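Local coordinates for protein carboxylesterase YBFK (Bacillus subtilis, PDB 4CCY) that hydrolyses carboxylic esters to an alcohol and a carboxylate, as a cytoplasmic esterase of the alpha/beta hydrolase superfamily, at residues 110-115 against 140-145; 126-131 against 274-279; 183-188 against 244-249. All blocks are in the same frame, centred on the assembly; numbering follows the deposited sequence.

Interaction 1: residues 110-115 against 140-145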
ATOM      1  N   TRP A 110      -1.044  14.436   4.808  1.00 14.57           N
ATOM      2  CA  TRP A 110      -2.085  13.884   3.936  1.00 14.30           C
ATOM      3  C   TRP A 110      -2.946  12.882   4.685  1.00 13.97           C
ATOM      4  O   TRP A 110      -4.164  12.975   4.654  1.00 13.64           O
ATOM      5  CB  TRP A 110      -1.465  13.222   2.695  1.00 13.75           C
ATOM      6  CG  TRP A 110      -2.454  12.392   1.895  1.00 13.46           C
ATOM      7  CD1 TRP A 110      -3.633  12.822   1.296  1.00 13.62           C
ATOM      8  CD2 TRP A 110      -2.383  10.957   1.601  1.00 12.92           C
ATOM      9  NE1 TRP A 110      -4.270  11.787   0.655  1.00 13.28           N
ATOM     10  CE2 TRP A 110      -3.582  10.637   0.813  1.00 13.14           C
ATOM     11  CE3 TRP A 110      -1.480   9.943   1.894  1.00 12.58           C
ATOM     12  CZ2 TRP A 110      -3.836   9.347   0.340  1.00 12.69           C
ATOM     13  CZ3 TRP A 110      -1.761   8.644   1.430  1.00 12.35           C
ATOM     14  CH2 TRP A 110      -2.909   8.358   0.672  1.00 12.34           C
ATOM     15  N   MET A 111      -2.308  11.934   5.378  1.00 14.11           N
ATOM     16  CA  MET A 111      -3.038  10.893   6.107  1.00 14.38           C
ATOM     17  C   MET A 111      -3.829  11.428   7.296  1.00 14.86           C
ATOM     18  O   MET A 111      -4.919  10.921   7.572  1.00 14.66           O
ATOM     19  CB  MET A 111      -2.115   9.741   6.530  1.00 14.82           C
ATOM     20  CG  MET A 111      -2.820   8.498   7.102  1.00 15.15           C
ATOM     21  SD  MET A 111      -4.168   7.741   6.123  1.00 17.36           S
ATOM     22  CE  MET A 111      -3.468   7.712   4.467  1.00 15.75           C
ATOM     23  N   LYS A 112      -3.287  12.429   8.003  1.00 15.26           N
ATOM     24  CA  LYS A 112      -4.040  13.106   9.069  1.00 16.07           C
ATOM     25  C   LYS A 112      -5.330  13.727   8.534  1.00 15.90           C
ATOM     26  O   LYS A 112      -6.375  13.593   9.163  1.00 16.21           O
ATOM     27  CB  LYS A 112      -3.202  14.177   9.781  1.00 17.05           C
ATOM     28  CG  LYS A 112      -2.184  13.637  10.766  1.00 17.57           C
ATOM     29  CD  LYS A 112      -1.566  14.782  11.562  1.00 18.75           C
ATOM     30  CE  LYS A 112      -0.192  14.395  12.077  1.00 19.10           C
ATOM     31  NZ  LYS A 112       0.414  15.534  12.816  1.00 21.26           N
ATOM     32  N   ASP A 113      -5.254  14.379   7.372  1.00 15.54           N
ATOM     33  CA  ASP A 113      -6.444  14.945   6.711  1.00 15.69           C
ATOM     34  C   ASP A 113      -7.460  13.853   6.359  1.00 15.02           C
ATOM     35  O   ASP A 113      -8.664  14.044   6.511  1.00 15.15           O
ATOM     36  CB  ASP A 113      -6.070  15.673   5.411  1.00 15.79           C
ATOM     37  CG  ASP A 113      -5.366  16.998   5.632  1.00 16.48           C
ATOM     38  OD1 ASP A 113      -5.179  17.433   6.788  1.00 16.92           O
ATOM     39  OD2 ASP A 113      -4.989  17.619   4.605  1.00 16.72           O
ATOM     40  N   VAL A 114      -6.970  12.722   5.847  1.00 14.47           N
ATOM     41  CA  VAL A 114      -7.849  11.586   5.541  1.00 14.13           C
ATOM     42  C   VAL A 114      -8.567  11.137   6.821  1.00 14.18           C
ATOM     43  O   VAL A 114      -9.786  11.074   6.853  1.00 14.35           O
ATOM     44  CB  VAL A 114      -7.105  10.412   4.857  1.00 13.46           C
ATOM     45  CG1 VAL A 114      -8.004   9.194   4.737  1.00 13.12           C
ATOM     46  CG2 VAL A 114      -6.597  10.817   3.476  1.00 13.47           C
ATOM     47  N   PHE A 115      -7.799  10.860   7.873  1.00 14.23           N
ATOM     48  CA  PHE A 115      -8.356  10.520   9.193  1.00 14.75           C
ATOM     49  C   PHE A 115      -9.407  11.542   9.634  1.00 15.52           C
ATOM     50  O   PHE A 115     -10.524  11.165  10.013  1.00 15.55           O
ATOM     51  CB  PHE A 115      -7.243  10.447  10.246  1.00 14.69           C
ATOM     52  CG  PHE A 115      -6.566   9.101  10.345  1.00 14.46           C
ATOM     53  CD1 PHE A 115      -6.018   8.478   9.217  1.00 13.99           C
ATOM     54  CD2 PHE A 115      -6.451   8.460  11.577  1.00 14.56           C
ATOM     55  CE1 PHE A 115      -5.368   7.251   9.323  1.00 13.75           C
ATOM     56  CE2 PHE A 115      -5.810   7.232  11.679  1.00 14.41           C
ATOM     57  CZ  PHE A 115      -5.261   6.635  10.558  1.00 13.62           C
ATOM     58  N   LEU A 140       5.442   6.528  12.835  1.00 14.92           N
ATOM     59  CA  LEU A 140       6.554   7.295  13.402  1.00 15.82           C
ATOM     60  C   LEU A 140       6.168   8.743  13.664  1.00 16.79           C
ATOM     61  O   LEU A 140       6.509   9.303  14.704  1.00 18.04           O
ATOM     62  CB  LEU A 140       7.773   7.271  12.476  1.00 15.50           C
ATOM     63  CG  LEU A 140       8.669   6.034  12.423  1.00 15.34           C
ATOM     64  CD1 LEU A 140       9.625   6.140  11.243  1.00 15.14           C
ATOM     65  CD2 LEU A 140       9.450   5.867  13.720  1.00 15.96           C
ATOM     66  N   ARG A 141       5.483   9.362  12.711  1.00 16.50           N
ATOM     67  CA  ARG A 141       5.159  10.787  12.822  1.00 17.18           C
ATOM     68  C   ARG A 141       3.831  11.051  13.515  1.00 17.26           C
ATOM     69  O   ARG A 141       3.601  12.155  13.989  1.00 18.00           O
ATOM     70  CB  ARG A 141       5.123  11.445  11.444  1.00 16.96           C
ATOM     71  CG  ARG A 141       6.488  11.668  10.832  1.00 17.17           C
ATOM     72  CD  ARG A 141       6.359  12.024   9.364  1.00 17.01           C
ATOM     73  NE  ARG A 141       7.667  12.151   8.731  1.00 17.34           N
ATOM     74  CZ  ARG A 141       8.429  13.242   8.797  1.00 18.18           C
ATOM     75  NH1 ARG A 141       8.026  14.311   9.469  1.00 18.43           N
ATOM     76  NH2 ARG A 141       9.609  13.256   8.195  1.00 18.47           N
ATOM     77  N   ALA A 142       2.942  10.061  13.536  1.00 16.54           N
ATOM     78  CA  ALA A 142       1.638  10.248  14.177  1.00 16.82           C
ATOM     79  C   ALA A 142       1.212   9.030  14.980  1.00 16.85           C
ATOM     80  O   ALA A 142       0.101   8.536  14.796  1.00 16.71           O
ATOM     81  CB  ALA A 142       0.573  10.623  13.156  1.00 16.21           C
ATOM     82  N   PRO A 143       2.084   8.565  15.907  1.00 17.31           N
ATOM     83  CA  PRO A 143       1.781   7.335  16.638  1.00 17.33           C
ATOM     84  C   PRO A 143       0.483   7.430  17.421  1.00 17.80           C
ATOM     85  O   PRO A 143      -0.163   6.420  17.636  1.00 17.77           O
ATOM     86  CB  PRO A 143       2.962   7.194  17.605  1.00 18.04           C
ATOM     87  CG  PRO A 143       3.516   8.573  17.754  1.00 18.65           C
ATOM     88  CD  PRO A 143       3.290   9.240  16.427  1.00 17.73           C
ATOM     89  N   GLU A 144       0.113   8.641  17.835  1.00 18.37           N
ATOM     90  CA  GLU A 144      -1.105   8.860  18.612  1.00 19.17           C
ATOM     91  C   GLU A 144      -2.383   8.538  17.831  1.00 18.37           C
ATOM     92  O   GLU A 144      -3.452   8.374  18.424  1.00 18.60           O
ATOM     93  CB  GLU A 144      -1.145  10.297  19.185  1.00 20.37           C
ATOM     94  CG  GLU A 144      -1.485  11.404  18.178  1.00 20.53           C
ATOM     95  CD  GLU A 144      -0.346  11.759  17.217  1.00 20.46           C
ATOM     96  OE1 GLU A 144       0.803  11.323  17.411  1.00 20.64           O
ATOM     97  OE2 GLU A 144      -0.601  12.498  16.251  1.00 20.81           O
ATOM     98  N   ARG A 145      -2.265   8.449  16.504  1.00 17.42           N
ATOM     99  CA  ARG A 145      -3.409   8.175  15.644  1.00 17.03           C
ATOM    100  C   ARG A 145      -3.475   6.710  15.208  1.00 16.29           C
ATOM    101  O   ARG A 145      -4.390   6.313  14.499  1.00 15.93           O
ATOM    102  CB  ARG A 145      -3.396   9.097  14.414  1.00 16.80           C
ATOM    103  CG  ARG A 145      -3.198  10.579  14.731  1.00 17.12           C
ATOM    104  CD  ARG A 145      -4.341  11.191  15.530  1.00 17.56           C
ATOM    105  NE  ARG A 145      -5.610  11.253  14.792  1.00 17.17           N
ATOM    106  CZ  ARG A 145      -5.940  12.210  13.930  1.00 17.06           C
ATOM    107  NH1 ARG A 145      -5.087  13.201  13.654  1.00 16.84           N
ATOM    108  NH2 ARG A 145      -7.126  12.174  13.330  1.00 16.86           N
TER
HETATM  109  O   HOH W   1       1.371  13.821  15.004  1.00 18.62           O
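The ring of Phe115 meets Arg145 at its edge: the backbone O of Arg145 lies near the ring plane, 3.3 Å from CE2. The guanidinium of Arg145 stands almost perpendicular to that ring, the planes 88° apart, and its NH2 comes to 3.5 Å from Phe115 CB, while NH1 reaches the CG of Lys112; both carbons approach the guanidinium obliquely. Bends at chi2 and chi3 fold the arginine chain back past the phenylalanine, the two side chains running in opposite directions. Its charged end is held by Asp116 in a salt bridge and by the carbonyls of Leu120 and Glu121. Replacing Phe115 by an alanine would probably open a gap beside the Arg145 carbonyl and take away the ring packed against Phe138 and Ile58. Lys112, extended beyond CG, lays its CE 4.0 Å from Ala142 CB and gives its NZ to a water at 2.9 Å. That water donates to Arg141 O (3.0 Å) and to Glu144 OE2 (2.7 Å), a bridge between lysine and glutamate, whose charged atoms do not touch. The contact joins helix 104-118 to the turn between helix 130-141 and strand 146-152, the two helices preceding and following strand 123-128 in the alpha/beta hydrolase fold.

Interaction 2: residues 126-131 against 274-279; sequences AGLSLG and LLSLEQ
Leu128, the last residue of strand 123-128, faces Ser276 in the short helix 275-278, their CA atoms 7.7 Å apart. Directly after it the chain turns sharply: Ser129 takes phi 59° and psi -120°, the strained backbone expected of the nucleophile elbow of this family, before helix 130-141 starts. On the other segment Leu274 stands just ahead of its helix, and its O accepts a bond from Glu278 N at 2.9 Å. No hydrogen bond joins the segments. Contact rests on the isobutyl group of Leu128: CB points toward the other segment and, with CG trans to the backbone N (chi1 180°), the two methyls divide between Leu274 and the first turn of the helix. CD2 meets Leu274 CD2 at 4.2 Å, methyl to methyl. CD1 lies 4.2 Å from Leu275 N and 4.1 Å from Ser276 OG. Leu274 follows His273, whose NE2 is hydrogen-bonded to Ser129 OG; the contact thus joins the residues next in the chain to the serine and histidine assigned, by similarity, to the charge relay. Around it, strand 123-128 runs between parallel strands 56-60 and 146-152; Leu128 and Leu275 both touch Ile152 of the latter, Met69 borders Leu128 and Ser276, and Leu277 packs on Tyr71 and Pro72 of helix 71-80.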
ATOM      1  N   ALA A 126      -3.208  -1.214   7.436  1.00 12.04           N
ATOM      2  CA  ALA A 126      -2.530  -2.331   6.760  1.00 12.04           C
ATOM      3  C   ALA A 126      -2.167  -1.885   5.372  1.00 11.75           C
ATOM      4  O   ALA A 126      -2.977  -1.249   4.700  1.00 11.83           O
ATOM      5  CB  ALA A 126      -3.407  -3.584   6.714  1.00 12.27           C
ATOM      6  N   GLY A 127      -0.950  -2.198   4.946  1.00 11.65           N
ATOM      7  CA  GLY A 127      -0.482  -1.718   3.661  1.00 11.75           C
ATOM      8  C   GLY A 127       0.576  -2.562   2.990  1.00 11.88           C
ATOM      9  O   GLY A 127       1.346  -3.263   3.650  1.00 11.88           O
ATOM     10  N   LEU A 128       0.624  -2.459   1.667  1.00 12.00           N
ATOM     11  CA  LEU A 128       1.585  -3.193   0.871  1.00 12.31           C
ATOM     12  C   LEU A 128       2.523  -2.255   0.123  1.00 12.40           C
ATOM     13  O   LEU A 128       2.076  -1.277  -0.467  1.00 12.62           O
ATOM     14  CB  LEU A 128       0.857  -4.089  -0.134  1.00 12.79           C
ATOM     15  CG  LEU A 128       1.800  -4.902  -1.026  1.00 13.36           C
ATOM     16  CD1 LEU A 128       1.981  -6.297  -0.447  1.00 13.54           C
ATOM     17  CD2 LEU A 128       1.271  -4.989  -2.446  1.00 14.20           C
ATOM     18  N   SER A 129       3.820  -2.571   0.138  1.00 12.54           N
ATOM     19  CA  SER A 129       4.806  -1.867  -0.678  1.00 12.74           C
ATOM     20  C   SER A 129       4.813  -0.367  -0.344  1.00 12.64           C
ATOM     21  O   SER A 129       5.079  -0.009   0.809  1.00 12.50           O
ATOM     22  CB  SER A 129       4.556  -2.167  -2.165  1.00 13.33           C
ATOM     23  OG  SER A 129       5.717  -1.972  -2.941  1.00 13.70           O
ATOM     24  N   LEU A 130       4.530   0.501  -1.320  1.00 12.78           N
ATOM     25  CA  LEU A 130       4.366   1.953  -1.061  1.00 12.75           C
ATOM     26  C   LEU A 130       3.456   2.296   0.130  1.00 12.62           C
ATOM     27  O   LEU A 130       3.822   3.094   1.000  1.00 12.43           O
ATOM     28  CB  LEU A 130       3.854   2.685  -2.301  1.00 13.09           C
ATOM     29  CG  LEU A 130       3.598   4.203  -2.220  1.00 13.20           C
ATOM     30  CD1 LEU A 130       4.879   4.976  -1.891  1.00 13.28           C
ATOM     31  CD2 LEU A 130       3.013   4.698  -3.527  1.00 13.22           C
ATOM     32  N   GLY A 131       2.259   1.725   0.162  1.00 12.72           N
ATOM     33  CA  GLY A 131       1.381   1.947   1.302  1.00 12.57           C
ATOM     34  C   GLY A 131       1.969   1.409   2.601  1.00 12.22           C
ATOM     35  O   GLY A 131       1.707   1.937   3.674  1.00 12.75           O
ATOM     36  N   LEU A 274       4.202  -9.616  -3.978  1.00 13.82           N
ATOM     37  CA  LEU A 274       2.757  -9.387  -3.957  1.00 13.60           C
ATOM     38  C   LEU A 274       2.034 -10.328  -2.992  1.00 13.50           C
ATOM     39  O   LEU A 274       1.088 -11.029  -3.358  1.00 13.66           O
ATOM     40  CB  LEU A 274       2.191  -9.490  -5.376  1.00 14.08           C
ATOM     41  CG  LEU A 274       2.737  -8.476  -6.388  1.00 14.14           C
ATOM     42  CD1 LEU A 274       2.071  -8.693  -7.732  1.00 14.79           C
ATOM     43  CD2 LEU A 274       2.568  -7.027  -5.922  1.00 13.45           C
ATOM     44  N   LEU A 275       2.474 -10.290  -1.738  1.00 13.18           N
ATOM     45  CA  LEU A 275       2.121 -11.288  -0.736  1.00 13.30           C
ATOM     46  C   LEU A 275       0.624 -11.369  -0.424  1.00 13.19           C
ATOM     47  O   LEU A 275       0.092 -12.470  -0.233  1.00 13.78           O
ATOM     48  CB  LEU A 275       2.949 -11.059   0.540  1.00 12.96           C
ATOM     49  CG  LEU A 275       2.857 -11.967   1.773  1.00 13.31           C
ATOM     50  CD1 LEU A 275       2.782 -13.452   1.417  1.00 13.68           C
ATOM     51  CD2 LEU A 275       4.050 -11.690   2.696  1.00 13.26           C
ATOM     52  N   SER A 276      -0.057 -10.229  -0.371  1.00 12.68           N
ATOM     53  CA  SER A 276      -1.487 -10.245  -0.066  1.00 12.70           C
ATOM     54  C   SER A 276      -2.308 -10.835  -1.220  1.00 13.35           C
ATOM     55  O   SER A 276      -3.423 -11.328  -1.003  1.00 13.43           O
ATOM     56  CB  SER A 276      -1.988  -8.849   0.294  1.00 12.41           C
ATOM     57  OG  SER A 276      -1.752  -7.953  -0.776  1.00 12.33           O
ATOM     58  N   LEU A 277      -1.757 -10.778  -2.436  1.00 13.70           N
ATOM     59  CA  LEU A 277      -2.420 -11.331  -3.618  1.00 14.63           C
ATOM     60  C   LEU A 277      -2.078 -12.804  -3.853  1.00 15.53           C
ATOM     61  O   LEU A 277      -2.933 -13.578  -4.295  1.00 16.01           O
ATOM     62  CB  LEU A 277      -2.094 -10.512  -4.874  1.00 14.79           C
ATOM     63  CG  LEU A 277      -2.766  -9.140  -5.047  1.00 14.62           C
ATOM     64  CD1 LEU A 277      -1.998  -8.307  -6.060  1.00 14.52           C
ATOM     65  CD2 LEU A 277      -4.242  -9.257  -5.437  1.00 14.92           C
ATOM     66  N   GLU A 278      -0.833 -13.170  -3.562  1.00 15.56           N
ATOM     67  CA  GLU A 278      -0.319 -14.535  -3.761  1.00 16.53           C
ATOM     68  C   GLU A 278      -0.741 -15.550  -2.708  1.00 16.55           C
ATOM     69  O   GLU A 278      -0.972 -16.715  -3.024  1.00 17.15           O
ATOM     70  CB  GLU A 278       1.197 -14.501  -3.752  1.00 16.80           C
ATOM     71  CG  GLU A 278       1.813 -14.598  -5.121  1.00 18.09           C
ATOM     72  CD  GLU A 278       3.316 -14.750  -5.061  1.00 18.19           C
ATOM     73  OE1 GLU A 278       3.986 -13.754  -4.736  1.00 17.63           O
ATOM     74  OE2 GLU A 278       3.810 -15.867  -5.327  1.00 19.43           O
ATOM     75  N   GLN A 279      -0.773 -15.118  -1.450  1.00 15.88           N
ATOM     76  CA  GLN A 279      -1.153 -15.994  -0.342  1.00 16.10           C
ATOM     77  C   GLN A 279      -2.259 -15.348   0.484  1.00 15.72           C
ATOM     78  O   GLN A 279      -2.077 -15.125   1.694  1.00 15.32           O
ATOM     79  CB  GLN A 279       0.060 -16.310   0.552  1.00 16.03           C
ATOM     80  CG  GLN A 279       1.199 -17.039  -0.144  1.00 16.50           C
ATOM     81  CD  GLN A 279       0.850 -18.476  -0.496  1.00 17.72           C
ATOM     82  OE1 GLN A 279      -0.155 -19.020  -0.034  1.00 18.17           O
ATOM     83  NE2 GLN A 279       1.690 -19.104  -1.300  1.00 18.16           N
TER

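Interaction 3: residues 183-188 against 244-249; sequences KWITGD and EAMYHQ. With NA (sodium ion), chain C; NA (sodium ion), chain D.
Ala245 puts its CB over one face of the Trp184 indole, in a CH-pi contact 4.2 Å from the centroid of the five-membered ring and 28° off its normal. Farther along the same ring system, Met246 crosses at about a right angle, its CG 3.8 Å from Trp184 CH2. The methionine also meets Ile185: CD1 is pressed to 3.4 Å from Met246 CG, tighter than usual for two carbons, and also lies close to SD. With CG trans to the backbone N (chi1 164°), Trp184 swings its ring out to these residues, and Tyr168 stacks on it. The polar link is a water that donates to Ile185 O and accepts from Ala245 N, each at 3.0 Å.

One step out, Glu244 OE2 accepts Met246 N at 3.0 Å, on the anti side of the carboxylate and 19° out of its plane, while OE1 binds His273 ND1. Two bonds thus fix how the carboxylate is turned, and Glu244 CG rests on a face of the Tyr247 ring. A sodium ion gathers Glu244 O, Tyr247 O, Gln249 OE1 and three waters, one of them also bonded to His248 ND1. A second sodium sits at the end of helix 175-186, on Thr186 OG1 at 2.5 Å and Gly187 O, with Tyr190 O completing the protein ligands. Ile185 and Met246 both touch His273, consistent with a wall of the active site. Glu244, after strand 236-241, is the probable acid of the Ser-His-Glu triad of this alpha/beta hydrolase.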
ATOM      1  N   LYS A 183       5.892  -8.648 -14.954  1.00 20.16           N
ATOM      2  CA  LYS A 183       6.497  -9.961 -15.128  1.00 22.24           C
ATOM      3  C   LYS A 183       7.576 -10.195 -14.068  1.00 21.84           C
ATOM      4  O   LYS A 183       7.719 -11.290 -13.523  1.00 22.56           O
ATOM      5  CB  LYS A 183       7.091 -10.049 -16.533  1.00 24.50           C
ATOM      6  CG  LYS A 183       7.604 -11.406 -16.960  1.00 27.55           C
ATOM      7  CD  LYS A 183       8.354 -11.286 -18.286  1.00 30.78           C
ATOM      8  CE  LYS A 183       7.400 -11.079 -19.463  1.00 33.39           C
ATOM      9  NZ  LYS A 183       8.084 -10.708 -20.741  1.00 35.94           N
ATOM     10  N   TRP A 184       8.307  -9.132 -13.770  1.00 20.62           N
ATOM     11  CA  TRP A 184       9.407  -9.158 -12.832  1.00 20.52           C
ATOM     12  C   TRP A 184       8.928  -9.202 -11.408  1.00 19.80           C
ATOM     13  O   TRP A 184       9.417  -9.997 -10.617  1.00 20.37           O
ATOM     14  CB  TRP A 184      10.266  -7.924 -13.083  1.00 19.84           C
ATOM     15  CG  TRP A 184      11.228  -7.578 -11.984  1.00 19.85           C
ATOM     16  CD1 TRP A 184      12.390  -8.261 -11.617  1.00 20.50           C
ATOM     17  CD2 TRP A 184      11.157  -6.416 -11.085  1.00 19.32           C
ATOM     18  NE1 TRP A 184      13.010  -7.628 -10.565  1.00 20.68           N
ATOM     19  CE2 TRP A 184      12.327  -6.509 -10.204  1.00 19.90           C
ATOM     20  CE3 TRP A 184      10.264  -5.340 -10.925  1.00 18.51           C
ATOM     21  CZ2 TRP A 184      12.578  -5.560  -9.217  1.00 19.79           C
ATOM     22  CZ3 TRP A 184      10.539  -4.395  -9.938  1.00 18.36           C
ATOM     23  CH2 TRP A 184      11.657  -4.507  -9.097  1.00 18.77           C
ATOM     24  N   ILE A 185       7.963  -8.349 -11.074  1.00 22.67           N
ATOM     25  CA  ILE A 185       7.479  -8.225  -9.700  1.00 22.31           C
ATOM     26  C   ILE A 185       6.644  -9.437  -9.240  1.00 22.33           C
ATOM     27  O   ILE A 185       6.727  -9.848  -8.082  1.00 22.75           O
ATOM     28  CB  ILE A 185       6.731  -6.881  -9.481  1.00 20.76           C
ATOM     29  CG1 ILE A 185       6.761  -6.468  -8.013  1.00 21.17           C
ATOM     30  CG2 ILE A 185       5.301  -6.928 -10.009  1.00 19.31           C
ATOM     31  CD1 ILE A 185       8.102  -5.937  -7.569  1.00 23.42           C
ATOM     32  N   THR A 186       5.861 -10.011 -10.153  1.00 21.78           N
ATOM     33  CA  THR A 186       5.042 -11.181  -9.825  1.00 22.39           C
ATOM     34  C   THR A 186       5.892 -12.418  -9.604  1.00 25.09           C
ATOM     35  O   THR A 186       5.605 -13.202  -8.707  1.00 26.84           O
ATOM     36  CB  THR A 186       3.973 -11.506 -10.893  1.00 20.96           C
ATOM     37  OG1 THR A 186       4.593 -11.684 -12.179  1.00 20.59           O
ATOM     38  CG2 THR A 186       2.900 -10.426 -10.947  1.00 18.93           C
ATOM     39  N   GLY A 187       6.936 -12.580 -10.417  1.00 26.80           N
ATOM     40  CA  GLY A 187       7.764 -13.783 -10.401  1.00 29.49           C
ATOM     41  C   GLY A 187       7.151 -14.869 -11.266  1.00 30.61           C
ATOM     42  O   GLY A 187       6.037 -14.716 -11.781  1.00 29.36           O
ATOM     43  N   ASP A 188       7.867 -15.974 -11.428  1.00 33.07           N
ATOM     44  CA  ASP A 188       7.433 -17.022 -12.346  1.00 34.13           C
ATOM     45  C   ASP A 188       6.291 -17.893 -11.822  1.00 33.21           C
ATOM     46  O   ASP A 188       5.736 -18.688 -12.569  1.00 33.51           O
ATOM     47  CB  ASP A 188       8.630 -17.877 -12.778  1.00 37.43           C
ATOM     48  CG  ASP A 188       9.548 -17.132 -13.723  1.00 39.12           C
ATOM     49  OD1 ASP A 188       9.028 -16.324 -14.523  1.00 38.91           O
ATOM     50  OD2 ASP A 188      10.782 -17.329 -13.663  1.00 41.99           O
ATOM     51  N   GLU A 244      10.795 -12.230  -2.742  1.00 16.02           N
ATOM     52  CA  GLU A 244      10.807 -10.768  -2.943  1.00 15.50           C
ATOM     53  C   GLU A 244      11.886 -10.296  -3.921  1.00 16.26           C
ATOM     54  O   GLU A 244      13.086 -10.427  -3.636  1.00 16.59           O
ATOM     55  CB  GLU A 244      11.000 -10.065  -1.591  1.00 14.76           C
ATOM     56  CG  GLU A 244      11.251  -8.564  -1.667  1.00 13.94           C
ATOM     57  CD  GLU A 244      10.083  -7.819  -2.272  1.00 13.52           C
ATOM     58  OE1 GLU A 244       9.133  -7.539  -1.519  1.00 12.75           O
ATOM     59  OE2 GLU A 244      10.111  -7.526  -3.498  1.00 13.74           O
ATOM     60  N   ALA A 245      11.455  -9.737  -5.056  1.00 16.45           N
ATOM     61  CA  ALA A 245      12.367  -9.409  -6.161  1.00 17.36           C
ATOM     62  C   ALA A 245      13.083  -8.059  -5.999  1.00 17.23           C
ATOM     63  O   ALA A 245      14.085  -7.807  -6.663  1.00 17.80           O
ATOM     64  CB  ALA A 245      11.627  -9.453  -7.499  1.00 17.81           C
ATOM     65  N   MET A 246      12.568  -7.216  -5.111  1.00 16.49           N
ATOM     66  CA  MET A 246      12.985  -5.819  -5.017  1.00 16.67           C
ATOM     67  C   MET A 246      14.168  -5.542  -4.086  1.00 16.68           C
ATOM     68  O   MET A 246      14.799  -4.490  -4.189  1.00 16.80           O
ATOM     69  CB  MET A 246      11.808  -4.939  -4.583  1.00 16.24           C
ATOM     70  CG  MET A 246      10.581  -5.015  -5.473  1.00 16.74           C
ATOM     71  SD  MET A 246       9.474  -3.626  -5.103  1.00 17.22           S
ATOM     72  CE  MET A 246      10.166  -2.371  -6.182  1.00 16.92           C
ATOM     73  N   TYR A 247      14.448  -6.471  -3.171  1.00 16.70           N
ATOM     74  CA  TYR A 247      15.544  -6.331  -2.211  1.00 16.86           C
ATOM     75  C   TYR A 247      15.845  -7.650  -1.509  1.00 17.39           C
ATOM     76  O   TYR A 247      15.195  -8.676  -1.787  1.00 16.94           O
ATOM     77  CB  TYR A 247      15.249  -5.240  -1.174  1.00 16.09           C
ATOM     78  CG  TYR A 247      13.874  -5.282  -0.544  1.00 15.59           C
ATOM     79  CD1 TYR A 247      13.598  -6.129   0.528  1.00 15.31           C
ATOM     80  CD2 TYR A 247      12.860  -4.459  -1.003  1.00 15.12           C
ATOM     81  CE1 TYR A 247      12.355  -6.150   1.126  1.00 14.59           C
ATOM     82  CE2 TYR A 247      11.604  -4.489  -0.421  1.00 14.73           C
ATOM     83  CZ  TYR A 247      11.361  -5.338   0.644  1.00 14.49           C
ATOM     84  OH  TYR A 247      10.115  -5.366   1.238  1.00 13.96           O
ATOM     85  N   HIS A 248      16.840  -7.625  -0.618  1.00 17.79           N
ATOM     86  CA  HIS A 248      17.172  -8.796   0.195  1.00 18.49           C
ATOM     87  C   HIS A 248      16.312  -8.806   1.416  1.00 17.69           C
ATOM     88  O   HIS A 248      16.642  -8.182   2.433  1.00 17.24           O
ATOM     89  CB  HIS A 248      18.648  -8.804   0.589  1.00 19.51           C
ATOM     90  CG  HIS A 248      19.582  -9.133  -0.553  1.00 20.62           C
ATOM     91  ND1 HIS A 248      19.419 -10.221  -1.330  1.00 21.53           N
ATOM     92  CD2 HIS A 248      20.706  -8.479  -1.027  1.00 21.19           C
ATOM     93  CE1 HIS A 248      20.382 -10.253  -2.268  1.00 22.38           C
ATOM     94  NE2 HIS A 248      21.174  -9.193  -2.080  1.00 22.20           N
ATOM     95  N   GLN A 249      15.209  -9.542   1.344  1.00 17.57           N
ATOM     96  CA  GLN A 249      14.242  -9.548   2.450  1.00 17.17           C
ATOM     97  C   GLN A 249      14.806 -10.152   3.739  1.00 17.74           C
ATOM     98  O   GLN A 249      14.335  -9.824   4.822  1.00 17.39           O
ATOM     99  CB  GLN A 249      12.909 -10.198   2.042  1.00 17.00           C
ATOM    100  CG  GLN A 249      12.933 -11.716   1.863  1.00 17.51           C
ATOM    101  CD  GLN A 249      13.783 -12.165   0.696  1.00 18.05           C
ATOM    102  OE1 GLN A 249      13.944 -11.449  -0.296  1.00 18.15           O
ATOM    103  NE2 GLN A 249      14.333 -13.349   0.805  1.00 18.73           N
TER
HETATM  104 NA    NA C1297      14.852 -11.222  -2.403  1.00 13.61          NA
HETATM  105 NA    NA D1298       4.374 -13.870 -13.268  1.00 19.03          NA
HETATM  106  O   HOH W   2       6.277 -13.455 -14.313  1.00 21.31           O
HETATM  107  O   HOH W   3       8.709 -10.461  -5.942  1.00 12.27           O
HETATM  108  O   HOH W   4      17.147 -11.742  -1.466  1.00 23.55           O
HETATM  109  O   HOH W   5      14.647 -13.627  -2.747  1.00 22.41           O
HETATM  110  O   HOH W   6      16.264 -10.436  -4.513  1.00 18.01           O
HETATM  111  O   HOH W   7       2.774 -12.804 -14.616  1.00 17.56           O

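In the fold
All the touching residues of interaction 2 are buried, and its centre lies about 7 Å from that of the chain; the centres of interactions 1 and 3, both partly buried, lie about 15 and 16 Å away, on opposite sides. Helix 130-141 links the first two: its start follows the elbow in interaction 2 and its end enters interaction 1, although the contacts do not touch. Interactions 2 and 3 do touch, Leu274 CD1 lying 3.7 Å from Thr186 CG2, and between them they hold the putative catalytic serine and glutamate. Chemistry follows place: aliphatic packing at the centre, a guanidinium, a phenyl edge and a bridging water in interaction 1, and aromatic packing beside two sodium sites in interaction 3.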